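Local coordinates for Bpsl1147 (Burkholderia pseudomallei, PDB 5A4N), which probably binds DNA, as a dimeric relative of the transcriptional coactivator PC4, at residues 19-24 / 34-39. Sequence-based numbering, arbitrary orientation.
Sequences QRIRIS and VDVRLV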
loop_
_atom_site.group_PDB
_atom_site.type_symbol
_atom_site.label_atom_id
_atom_site.label_comp_id
_atom_site.label_asym_id
_atom_site.label_seq_id
_atom_site.Cartn_x
_atom_site.Cartn_y
_atom_site.Cartn_z
ATOM N N GLN A 19 7.145 13.601 3.385
ATOM C CA GLN A 19 6.348 12.488 2.867
ATOM C C GLN A 19 5.639 11.699 3.957
ATOM O O GLN A 19 6.175 11.515 5.050
ATOM C CB GLN A 19 7.219 11.508 2.089
ATOM C CG GLN A 19 7.968 12.082 0.900
ATOM C CD GLN A 19 8.545 10.975 0.033
ATOM O OE1 GLN A 19 8.927 9.912 0.516
ATOM N NE2 GLN A 19 8.589 11.209 -1.253
ATOM N N ARG A 20 4.436 11.226 3.643
ATOM C CA ARG A 20 3.671 10.375 4.561
ATOM C C ARG A 20 2.949 9.294 3.802
ATOM O O ARG A 20 2.607 9.462 2.627
ATOM C CB ARG A 20 2.597 11.173 5.274
ATOM C CG ARG A 20 3.106 12.362 5.995
ATOM C CD ARG A 20 1.940 13.130 6.505
ATOM N NE ARG A 20 2.344 13.947 7.622
ATOM C CZ ARG A 20 1.634 14.979 8.061
ATOM N NH1 ARG A 20 0.477 15.314 7.481
ATOM N NH2 ARG A 20 2.085 15.683 9.089
ATOM N N ILE A 21 2.662 8.198 4.488
ATOM C CA ILE A 21 1.741 7.233 3.959
ATOM C C ILE A 21 0.444 7.484 4.660
ATOM O O ILE A 21 0.375 7.406 5.873
ATOM C CB ILE A 21 2.218 5.817 4.222
ATOM C CG1 ILE A 21 3.551 5.637 3.524
ATOM C CG2 ILE A 21 1.219 4.811 3.671
ATOM C CD1 ILE A 21 4.380 4.547 4.163
ATOM N N ARG A 22 -0.582 7.803 3.895
ATOM C CA ARG A 22 -1.892 8.053 4.428
ATOM C C ARG A 22 -2.802 6.858 4.160
ATOM O O ARG A 22 -2.898 6.384 3.023
ATOM C CB ARG A 22 -2.439 9.295 3.752
ATOM C CG ARG A 22 -3.824 9.734 4.210
ATOM C CD ARG A 22 -4.002 11.234 3.923
ATOM N NE ARG A 22 -3.071 12.077 4.704
ATOM C CZ ARG A 22 -2.847 13.381 4.480
ATOM N NH1 ARG A 22 -3.482 14.003 3.481
ATOM N NH2 ARG A 22 -1.993 14.066 5.241
ATOM N N ILE A 23 -3.424 6.356 5.223
ATOM C CA ILE A 23 -4.430 5.312 5.140
ATOM C C ILE A 23 -5.755 5.966 5.390
ATOM O O ILE A 23 -5.969 6.543 6.454
ATOM C CB ILE A 23 -4.187 4.214 6.183
ATOM C CG1 ILE A 23 -2.824 3.601 5.921
ATOM C CG2 ILE A 23 -5.291 3.156 6.093
ATOM C CD1 ILE A 23 -2.311 2.770 7.010
ATOM N N SER A 24 -6.641 5.902 4.407
ATOM C CA SER A 24 -7.943 6.555 4.510
ATOM C C SER A 24 -9.105 5.637 4.070
ATOM O O SER A 24 -8.886 4.621 3.416
ATOM C CB SER A 24 -7.889 7.833 3.655
ATOM O OG SER A 24 -7.763 7.446 2.316
ATOM N N VAL A 34 -10.359 0.924 1.397
ATOM C CA VAL A 34 -9.230 1.403 2.177
ATOM C C VAL A 34 -8.112 1.880 1.234
ATOM O O VAL A 34 -7.569 1.120 0.483
ATOM C CB VAL A 34 -8.759 0.291 3.110
ATOM C CG1 VAL A 34 -7.553 0.761 3.894
ATOM C CG2 VAL A 34 -9.909 -0.065 4.069
ATOM N N ASP A 35 -7.802 3.153 1.266
ATOM C CA ASP A 35 -6.866 3.740 0.340
ATOM C C ASP A 35 -5.581 3.907 1.115
ATOM O O ASP A 35 -5.593 4.435 2.222
ATOM C CB ASP A 35 -7.415 5.091 -0.099
ATOM C CG ASP A 35 -6.574 5.756 -1.161
ATOM O OD1 ASP A 35 -6.791 5.435 -2.337
ATOM O OD2 ASP A 35 -5.712 6.613 -0.844
ATOM N N VAL A 36 -4.506 3.377 0.584
ATOM C CA VAL A 36 -3.198 3.493 1.190
ATOM C C VAL A 36 -2.315 4.262 0.202
ATOM O O VAL A 36 -2.075 3.791 -0.876
ATOM C CB VAL A 36 -2.617 2.110 1.430
ATOM C CG1 VAL A 36 -1.299 2.243 2.153
ATOM C CG2 VAL A 36 -3.610 1.267 2.226
ATOM N N ARG A 37 -1.847 5.441 0.555
ATOM C CA ARG A 37 -1.277 6.326 -0.454
ATOM C C ARG A 37 -0.126 7.167 0.059
ATOM O O ARG A 37 -0.143 7.660 1.185
ATOM C CB ARG A 37 -2.390 7.235 -0.987
ATOM C CG ARG A 37 -2.091 8.001 -2.277
ATOM C CD ARG A 37 -3.370 8.633 -2.825
ATOM N NE ARG A 37 -4.283 7.552 -3.147
ATOM C CZ ARG A 37 -4.280 6.853 -4.276
ATOM N NH1 ARG A 37 -3.487 7.164 -5.287
ATOM N NH2 ARG A 37 -5.132 5.870 -4.422
ATOM N N LEU A 38 0.884 7.330 -0.787
ATOM C CA LEU A 38 1.936 8.318 -0.556
ATOM C C LEU A 38 1.428 9.763 -0.761
ATOM O O LEU A 38 0.870 10.110 -1.818
ATOM C CB LEU A 38 3.107 8.016 -1.476
ATOM C CG LEU A 38 4.350 8.898 -1.369
ATOM C CD1 LEU A 38 5.059 8.659 -0.044
ATOM C CD2 LEU A 38 5.263 8.597 -2.550
ATOM N N VAL A 39 1.590 10.593 0.256
ATOM C CA VAL A 39 1.268 12.004 0.169
ATOM C C VAL A 39 2.546 12.814 0.423
ATOM O O VAL A 39 3.358 12.451 1.276
ATOM C CB VAL A 39 0.103 12.395 1.106
ATOM C CG1 VAL A 39 -1.063 11.412 0.952
ATOM C CG2 VAL A 39 0.538 12.485 2.543
HETATM O O HOH W 1 -5.128 7.569 1.528
#
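Ile21 and Ile23 set their branches against Val36 and Val34 on the buried face of two antiparallel strands. Ile21 CG2 lies 3.9 Å from Val36 CG1, while the Ile23 and Val34 side chains lie side by side, CG2 to CG1 at 4.0 Å. Ser55, Gly67 and Leu68 of the second subunit pack on this apolar layer. It gives way to a looser, partly exposed end, where Gln19 OE1 stays 4.1 Å from Leu38 CD1. Six backbone hydrogen bonds join Arg20–Val39, Arg22–Arg37 and Ser24–Asp35. The strands are the central two of the PC4-like four-stranded antiparallel sheet and belong to one hairpin, 19-28 with 31-41. On the opposite face the three arginines are partly exposed, whereas Val39, Ser24 and Asp35 are buried. Val39 crosses Arg22 at about a right angle, CG1 3.8 Å from Arg22 CB and CG2 against one guanidinium face; CG2 also meets Arg20 CB at 3.7 Å. Asp12 forms salt bridges with both arginines, and Arg20 NE bonds Gln14. Arg37 grips Asp35 side-on, NH2 to OD1 at 2.7 Å and NE to OD2 at 2.9 Å, each oxygen using its syn lone pair; a bend at chi3 (-63°) turns the guanidinium back along its own strand. A water joins Asp35 OD2, Arg22 O and Ser24 OG.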